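Local coordinates for DUF3256 domain-containing protein (Porphyromonas gingivalis W83, PDB 2P3P) that is of unknown function but can bind magnesium, and is probably membrane-associated in its full-length form, at residues A9-L12 with E13-L17; N33-C36 with R37-G40; T136-S140 with Y141-A145. All coordinates share one frame; numbering follows the deposited sequence. Where two conformers were deposited one is given.

How the contacts relate
From the N terminus, contact 1 (9-17) forms the start of helix 11-18. Contact 2 (33-40) follows on helix 29-39 and runs to its C-terminal end. Each contact joins adjoining segments, so none closes a long loop, and the three follow in series without crossing. Contacts 1 and 2 touch: Phe16 and Leu17 pack on Cys36. Both helices also pack against strands of the seven-stranded antiparallel sheet, helix 11-18 on 67-72 and 77-84, helix 29-39 on 47-52 and 58-64. Contact 3 (136-145) opens helix 141-146 on the other side of the chain's centre, about 50 Å from contact 1 between centres.

Contact 1 of 3, residues A9-L12 with E13-L17; sequences AGEL and ERCFL
Ala9 and Gly10 meet Glu13 and Arg14 where helix 11-18 begins, with Gly10 at the N-cap position. The backbone bonds come first. Arg14 N donates to Gly10 O at 3.1 Å, and Cys15 N and Phe16 N continue the helical pattern to Glu11 O and Leu12 O. The Phe16 N to Leu12 O bond is 2.8 Å long.

Two polar side chains, Arg14 and Glu13, reach back to the residues before the helix. Arg14 has two conformers. In the one described, bends at chi2 and chi3 bring its guanidinium over the first turn, and NH1 donates to Ala9 O at 3.3 Å, with an N-H...O angle of 135°. This long bond is doubtful as a permanent link. The oxygen lies in the guanidinium plane, while Glu11 CA sits over one face. Glu11 OE2 is 4.5 Å from Arg14 NH2, so opposite charges are near each other, with no N-H aimed at the oxygen; Glu11 OE1 bonds to Ser90.

Glu13 has CG anti to its N (chi1 164°), and its extended chain carries the carboxylate back to Ala9. Ala9 CB approaches Glu13 CD closely, at 3.2 Å. Glu13 OE1 accepts from a water at 2.7 Å, and this water accepts from Gly10 N.

In the nonpolar group, Leu12 and Phe16 turn to the sheet, where both touch Ile68.

Glu13 OE1 is held by two donors, the bridging water and Leu42 N of the loop after helix 29-39, and ties the helix start to that loop. Its position by the helix N terminus would probably favour its negative charge.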
loop_
_atom_site.group_PDB
_atom_site.type_symbol
_atom_site.label_atom_id
_atom_site.label_comp_id
_atom_site.label_asym_id
_atom_site.label_seq_id
_atom_site.Cartn_x
_atom_site.Cartn_y
_atom_site.Cartn_z
ATOM N N ALA A 9 -3.486 -25.073 -3.357
ATOM C CA ALA A 9 -3.549 -23.591 -3.186
ATOM C C ALA A 9 -2.795 -23.173 -1.920
ATOM O O ALA A 9 -2.930 -23.817 -0.833
ATOM C CB ALA A 9 -5.009 -23.128 -3.105
ATOM N N GLY A 10 -2.016 -22.111 -2.053
ATOM C CA GLY A 10 -1.355 -21.450 -0.954
ATOM C C GLY A 10 -2.343 -20.678 -0.130
ATOM O O GLY A 10 -3.510 -20.562 -0.495
ATOM N N GLU A 11 -1.852 -20.078 0.951
ATOM C CA GLU A 11 -2.738 -19.403 1.882
ATOM C C GLU A 11 -3.351 -18.116 1.305
ATOM O O GLU A 11 -4.539 -17.837 1.544
ATOM C CB GLU A 11 -1.994 -19.115 3.179
ATOM C CG GLU A 11 -2.872 -18.563 4.235
ATOM C CD GLU A 11 -2.213 -18.480 5.557
ATOM O OE1 GLU A 11 -0.953 -18.336 5.626
ATOM O OE2 GLU A 11 -2.952 -18.532 6.547
ATOM N N LEU A 12 -2.579 -17.369 0.515
ATOM C CA LEU A 12 -3.088 -16.109 -0.041
ATOM C C LEU A 12 -4.224 -16.422 -1.009
ATOM O O LEU A 12 -5.272 -15.755 -0.968
ATOM C CB LEU A 12 -1.992 -15.292 -0.723
ATOM C CG LEU A 12 -2.482 -13.977 -1.346
ATOM C CD1 LEU A 12 -3.026 -13.075 -0.230
ATOM C CD2 LEU A 12 -1.323 -13.305 -2.129
ATOM N N GLU A 13 -4.012 -17.432 -1.859
ATOM C CA GLU A 13 -5.056 -17.910 -2.794
ATOM C C GLU A 13 -6.350 -18.306 -2.068
ATOM O O GLU A 13 -7.451 -17.892 -2.449
ATOM C CB GLU A 13 -4.554 -19.067 -3.625
ATOM C CG GLU A 13 -5.667 -19.855 -4.309
ATOM C CD GLU A 13 -5.221 -20.822 -5.378
ATOM O OE1 GLU A 13 -4.018 -21.004 -5.620
ATOM O OE2 GLU A 13 -6.125 -21.437 -6.011
ATOM N N ARG A 14 -6.204 -19.080 -0.990
ATOM C CA ARG A 14 -7.354 -19.467 -0.164
ATOM C C ARG A 14 -8.120 -18.258 0.345
ATOM O O ARG A 14 -9.337 -18.178 0.226
ATOM C CB ARG A 14 -6.899 -20.296 1.031
ATOM C CG ARG A 14 -6.153 -21.566 0.646
ATOM C CD ARG A 14 -6.397 -22.671 1.658
ATOM N NE ARG A 14 -5.759 -22.410 2.947
ATOM C CZ ARG A 14 -4.458 -22.578 3.205
ATOM N NH1 ARG A 14 -3.618 -22.991 2.253
ATOM N NH2 ARG A 14 -3.991 -22.312 4.425
ATOM N N CYS A 15 -7.395 -17.306 0.915
ATOM C CA CYS A 15 -8.014 -16.094 1.495
ATOM C C CYS A 15 -8.692 -15.243 0.440
ATOM O O CYS A 15 -9.808 -14.743 0.656
ATOM C CB CYS A 15 -6.956 -15.291 2.261
ATOM S SG CYS A 15 -6.305 -16.125 3.685
ATOM N N PHE A 16 -8.023 -15.086 -0.699
ATOM C CA PHE A 16 -8.573 -14.336 -1.824
ATOM C C PHE A 16 -9.874 -14.930 -2.338
ATOM O O PHE A 16 -10.856 -14.212 -2.643
ATOM C CB PHE A 16 -7.573 -14.302 -2.975
ATOM C CG PHE A 16 -7.970 -13.399 -4.082
ATOM C CD1 PHE A 16 -8.115 -12.055 -3.865
ATOM C CD2 PHE A 16 -8.123 -13.886 -5.384
ATOM C CE1 PHE A 16 -8.439 -11.189 -4.898
ATOM C CE2 PHE A 16 -8.433 -13.020 -6.420
ATOM C CZ PHE A 16 -8.610 -11.678 -6.172
ATOM N N LEU A 17 -9.914 -16.251 -2.462
ATOM C CA LEU A 17 -11.096 -16.910 -2.969
ATOM C C LEU A 17 -12.278 -16.730 -1.975
ATOM O O LEU A 17 -13.424 -16.560 -2.396
ATOM C CB LEU A 17 -10.822 -18.391 -3.168
ATOM C CG LEU A 17 -9.955 -18.810 -4.351
ATOM C CD1 LEU A 17 -9.588 -20.278 -4.223
ATOM C CD2 LEU A 17 -10.698 -18.580 -5.672
HETATM O O HOH W 1 -1.588 -20.681 -4.564
#

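Contact 2 of 3, residues N33-C36 with R37-G40; sequences NDLC and RRAG
Asp34 and Arg37 form an i to i+3 salt bridge on the last turns of helix 29-39, which packs on the outermost strand 47-52 of the seven-stranded antiparallel sheet and on its neighbour 58-64. Arg37 NH1 donates to Asp34 OD1 at 2.7 Å, with an N-H...O angle of 163°. The two side chains lie side by side and point the same way. OD1 sits at the guanidinium edge, near its plane, but NH1 reaches OD1 on the anti side and tilted out of the carboxylate plane, and the two flat groups are turned 59° apart. Asn33 O lies over one face of the same guanidinium.

Torsions place this group. Arg37 sends CG anti to the backbone N (chi1 -164°), and the bend at chi3 returns the guanidinium along the helix to Asp34. A water donates to Asp34 O at 2.7 Å and makes a weak bond with Arg37 NH1.

Arg38, also bent at chi3, lays its guanidinium over the backbone of Asp34 and Leu35. Asp34 O and Leu35 CA lie over one face, with NH1 3.5 Å from Leu35 CA. Asp34 O also accepts from Arg38 N at 3.1 Å, so the water and the backbone share this oxygen.

The backbone beneath sets the spacing. Arg37 N bonds to Asn33 O, and Ala39 N to Leu35 O at 3.0 Å. On other sides of the helix, Cys36 touches Phe16 and Leu17 of helix 11-18, while Leu35 packs on Phe61, Leu63 and Ala49 of the sheet. Ala39 touches Leu63 and His47.

Gly40 leaves the helical conformation with a positive phi. Its N still makes a weak bond to Cys36 O, at 2.9 Å.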
loop_
_atom_site.group_PDB
_atom_site.type_symbol
_atom_site.label_atom_id
_atom_site.label_comp_id
_atom_site.label_asym_id
_atom_site.label_seq_id
_atom_site.Cartn_x
_atom_site.Cartn_y
_atom_site.Cartn_z
ATOM N N ASN A 33 -14.361 -15.559 -8.430
ATOM C CA ASN A 33 -14.151 -16.991 -8.374
ATOM C C ASN A 33 -14.085 -17.588 -9.794
ATOM O O ASN A 33 -13.399 -18.580 -10.005
ATOM C CB ASN A 33 -15.125 -17.671 -7.393
ATOM C CG ASN A 33 -14.500 -17.856 -5.997
ATOM O OD1 ASN A 33 -14.299 -16.882 -5.246
ATOM N ND2 ASN A 33 -14.118 -19.098 -5.689
ATOM N N ASP A 34 -14.704 -16.931 -10.779
ATOM C CA ASP A 34 -14.545 -17.333 -12.204
ATOM C C ASP A 34 -13.128 -16.942 -12.738
ATOM O O ASP A 34 -12.491 -17.726 -13.429
ATOM C CB ASP A 34 -15.688 -16.798 -13.117
ATOM C CG ASP A 34 -17.093 -17.434 -12.825
ATOM O OD1 ASP A 34 -17.221 -18.517 -12.197
ATOM O OD2 ASP A 34 -18.114 -16.843 -13.248
ATOM N N LEU A 35 -12.616 -15.765 -12.374
ATOM C CA LEU A 35 -11.230 -15.362 -12.706
ATOM C C LEU A 35 -10.189 -16.345 -12.186
ATOM O O LEU A 35 -9.248 -16.723 -12.873
ATOM C CB LEU A 35 -10.917 -13.987 -12.084
ATOM C CG LEU A 35 -9.440 -13.566 -11.883
ATOM C CD1 LEU A 35 -8.921 -12.803 -13.101
ATOM C CD2 LEU A 35 -9.301 -12.676 -10.634
ATOM N N CYS A 36 -10.323 -16.680 -10.917
ATOM C CA CYS A 36 -9.438 -17.652 -10.301
ATOM C C CYS A 36 -9.543 -19.039 -10.951
ATOM O O CYS A 36 -8.524 -19.695 -11.122
ATOM C CB CYS A 36 -9.736 -17.752 -8.815
ATOM S SG CYS A 36 -9.143 -16.299 -7.921
ATOM N N ARG A 37 -10.755 -19.464 -11.308
ATOM C CA ARG A 37 -10.937 -20.718 -12.045
ATOM C C ARG A 37 -10.191 -20.768 -13.375
ATOM O O ARG A 37 -9.557 -21.782 -13.693
ATOM C CB ARG A 37 -12.414 -21.074 -12.261
ATOM C CG ARG A 37 -12.565 -22.513 -12.659
ATOM C CD ARG A 37 -14.004 -23.025 -12.697
ATOM N NE ARG A 37 -14.734 -22.720 -11.467
ATOM C CZ ARG A 37 -15.464 -21.619 -11.257
ATOM N NH1 ARG A 37 -15.566 -20.676 -12.191
ATOM N NH2 ARG A 37 -16.098 -21.454 -10.096
ATOM N N ARG A 38 -10.248 -19.686 -14.145
ATOM C CA ARG A 38 -9.488 -19.627 -15.396
ATOM C C ARG A 38 -7.974 -19.580 -15.141
ATOM O O ARG A 38 -7.183 -20.065 -15.970
ATOM C CB ARG A 38 -9.916 -18.402 -16.227
ATOM C CG ARG A 38 -11.380 -18.404 -16.600
ATOM C CD ARG A 38 -11.725 -17.289 -17.576
ATOM N NE ARG A 38 -11.493 -15.971 -16.987
ATOM C CZ ARG A 38 -12.399 -15.246 -16.322
ATOM N NH1 ARG A 38 -12.049 -14.053 -15.843
ATOM N NH2 ARG A 38 -13.657 -15.674 -16.154
ATOM N N ALA A 39 -7.575 -18.973 -14.020
ATOM C CA ALA A 39 -6.159 -18.871 -13.611
ATOM C C ALA A 39 -5.594 -20.223 -13.182
ATOM O O ALA A 39 -4.417 -20.525 -13.419
ATOM C CB ALA A 39 -6.004 -17.886 -12.465
ATOM N N GLY A 40 -6.433 -21.032 -12.558
ATOM C CA GLY A 40 -5.966 -22.258 -11.883
ATOM C C GLY A 40 -5.206 -21.801 -10.649
ATOM O O GLY A 40 -5.263 -20.643 -10.306
HETATM O O HOH W 2 -14.233 -19.213 -14.903
#

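Contact 3 of 3, residues T136-S140 with Y141-A145; sequences TDRQS and YAYQA
The chain makes a type I beta turn from Asp137 to Ser140 and passes directly into helix 141-146, with Gln144 N donating to Ser140 O at 3.0 Å.

Ser140 is the N-cap. Its OG accepts from Tyr143 N at 3.1 Å, with an N-H...O angle of 162°. The hydroxyl takes the position between the backbone N and carbonyl carbon (chi1 67°), which brings it to Tyr143 N. Tyr143 CB also rests on OG at 3.3 Å.

The Tyr143 ring lies against the turn. Arg138 CA sits over one face in a CH-pi contact, 4.0 Å from the ring centroid, and Arg138 CG comes within 3.8 Å of Tyr143 CZ. The two side chains cross, and the guanidinium continues to a salt bridge with Glu129. Phe187 also meets the tyrosine ring. Thr136 CG2 approaches the ring obliquely.

Gln144 and Gln139 cross at a slant, their amide planes 89° apart. Gln139 NE2 and Gln144 NE2 meet as two donors at 3.0 Å, so the modelled amide orientation is doubtful.

Before the cap, Asp137 OD1 accepts from Gln139 N at 2.9 Å, approached from above the carboxylate plane. This is an Asx turn. Ser149, a magnesium-binding residue though no ion is bound to this chain, lies about 11 Å from Tyr143 between side chains. The Asx turn, the beta turn and the serine N-cap together make a capped helix start.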
loop_
_atom_site.group_PDB
_atom_site.type_symbol
_atom_site.label_atom_id
_atom_site.label_comp_id
_atom_site.label_asym_id
_atom_site.label_seq_id
_atom_site.Cartn_x
_atom_site.Cartn_y
_atom_site.Cartn_z
ATOM N N THR A 136 18.042 20.131 9.498
ATOM C CA THR A 136 16.897 20.979 9.195
ATOM C C THR A 136 16.625 22.000 10.288
ATOM O O THR A 136 16.528 21.627 11.451
ATOM C CB THR A 136 15.667 20.120 8.972
ATOM O OG1 THR A 136 15.870 19.441 7.725
ATOM C CG2 THR A 136 14.420 21.006 8.946
ATOM N N ASP A 137 16.535 23.281 9.900
ATOM C CA ASP A 137 16.247 24.388 10.821
ATOM C C ASP A 137 14.762 24.755 10.715
ATOM O O ASP A 137 14.300 25.324 9.717
ATOM C CB ASP A 137 17.144 25.599 10.495
ATOM C CG ASP A 137 16.925 26.764 11.430
ATOM O OD1 ASP A 137 16.140 26.619 12.409
ATOM O OD2 ASP A 137 17.567 27.815 11.211
ATOM N N ARG A 138 14.006 24.445 11.756
ATOM C CA ARG A 138 12.577 24.779 11.796
ATOM C C ARG A 138 12.281 26.263 11.954
ATOM O O ARG A 138 11.105 26.657 12.010
ATOM C CB ARG A 138 11.883 23.953 12.890
ATOM C CG ARG A 138 11.855 22.454 12.539
ATOM C CD ARG A 138 11.761 21.540 13.734
ATOM N NE ARG A 138 11.813 20.148 13.287
ATOM C CZ ARG A 138 12.926 19.455 13.044
ATOM N NH1 ARG A 138 14.157 19.993 13.198
ATOM N NH2 ARG A 138 12.795 18.200 12.642
ATOM N N GLN A 139 13.300 27.108 12.093
ATOM C CA GLN A 139 13.055 28.579 12.044
ATOM C C GLN A 139 13.623 29.208 10.778
ATOM O O GLN A 139 13.678 30.437 10.668
ATOM C CB GLN A 139 13.596 29.284 13.284
ATOM C CG GLN A 139 13.021 28.768 14.607
ATOM C CD GLN A 139 11.572 29.196 14.800
ATOM O OE1 GLN A 139 10.695 28.366 15.035
ATOM N NE2 GLN A 139 11.315 30.501 14.693
ATOM N N SER A 140 14.049 28.390 9.832
ATOM C CA SER A 140 14.582 28.907 8.561
ATOM C C SER A 140 13.483 29.480 7.687
ATOM O O SER A 140 12.341 29.041 7.757
ATOM C CB SER A 140 15.334 27.841 7.757
ATOM O OG SER A 140 14.496 26.808 7.269
ATOM N N TYR A 141 13.845 30.468 6.874
ATOM C CA TYR A 141 12.932 31.042 5.930
ATOM C C TYR A 141 12.299 29.955 5.082
ATOM O O TYR A 141 11.077 29.903 4.891
ATOM C CB TYR A 141 13.706 32.037 5.059
ATOM C CG TYR A 141 12.832 33.031 4.340
ATOM C CD1 TYR A 141 12.763 34.363 4.772
ATOM C CD2 TYR A 141 12.069 32.642 3.235
ATOM C CE1 TYR A 141 11.951 35.283 4.105
ATOM C CE2 TYR A 141 11.245 33.529 2.600
ATOM C CZ TYR A 141 11.189 34.848 3.026
ATOM O OH TYR A 141 10.382 35.731 2.332
ATOM N N ALA A 142 13.132 29.056 4.574
ATOM C CA ALA A 142 12.615 27.978 3.711
ATOM C C ALA A 142 11.554 27.122 4.409
ATOM O O ALA A 142 10.513 26.857 3.846
ATOM C CB ALA A 142 13.764 27.113 3.190
ATOM N N TYR A 143 11.823 26.691 5.635
ATOM C CA TYR A 143 10.879 25.901 6.375
ATOM C C TYR A 143 9.578 26.647 6.664
ATOM O O TYR A 143 8.480 26.094 6.427
ATOM C CB TYR A 143 11.499 25.370 7.674
ATOM C CG TYR A 143 10.589 24.479 8.477
ATOM C CD1 TYR A 143 10.651 23.090 8.363
ATOM C CD2 TYR A 143 9.700 25.013 9.390
ATOM C CE1 TYR A 143 9.834 22.283 9.143
ATOM C CE2 TYR A 143 8.866 24.207 10.142
ATOM C CZ TYR A 143 8.971 22.858 10.039
ATOM O OH TYR A 143 8.154 22.106 10.818
ATOM N N GLN A 144 9.682 27.879 7.176
ATOM C CA GLN A 144 8.514 28.687 7.507
ATOM C C GLN A 144 7.631 29.004 6.289
ATOM O O GLN A 144 6.377 28.995 6.407
ATOM C CB GLN A 144 8.939 29.969 8.297
ATOM C CG GLN A 144 9.366 29.588 9.722
ATOM C CD GLN A 144 10.102 30.692 10.543
ATOM O OE1 GLN A 144 10.614 31.681 10.003
ATOM N NE2 GLN A 144 10.146 30.496 11.877
ATOM N N ALA A 145 8.253 29.188 5.129
ATOM C CA ALA A 145 7.531 29.451 3.897
ATOM C C ALA A 145 6.777 28.204 3.387
ATOM O O ALA A 145 5.692 28.321 2.811
ATOM C CB ALA A 145 8.493 30.001 2.816
#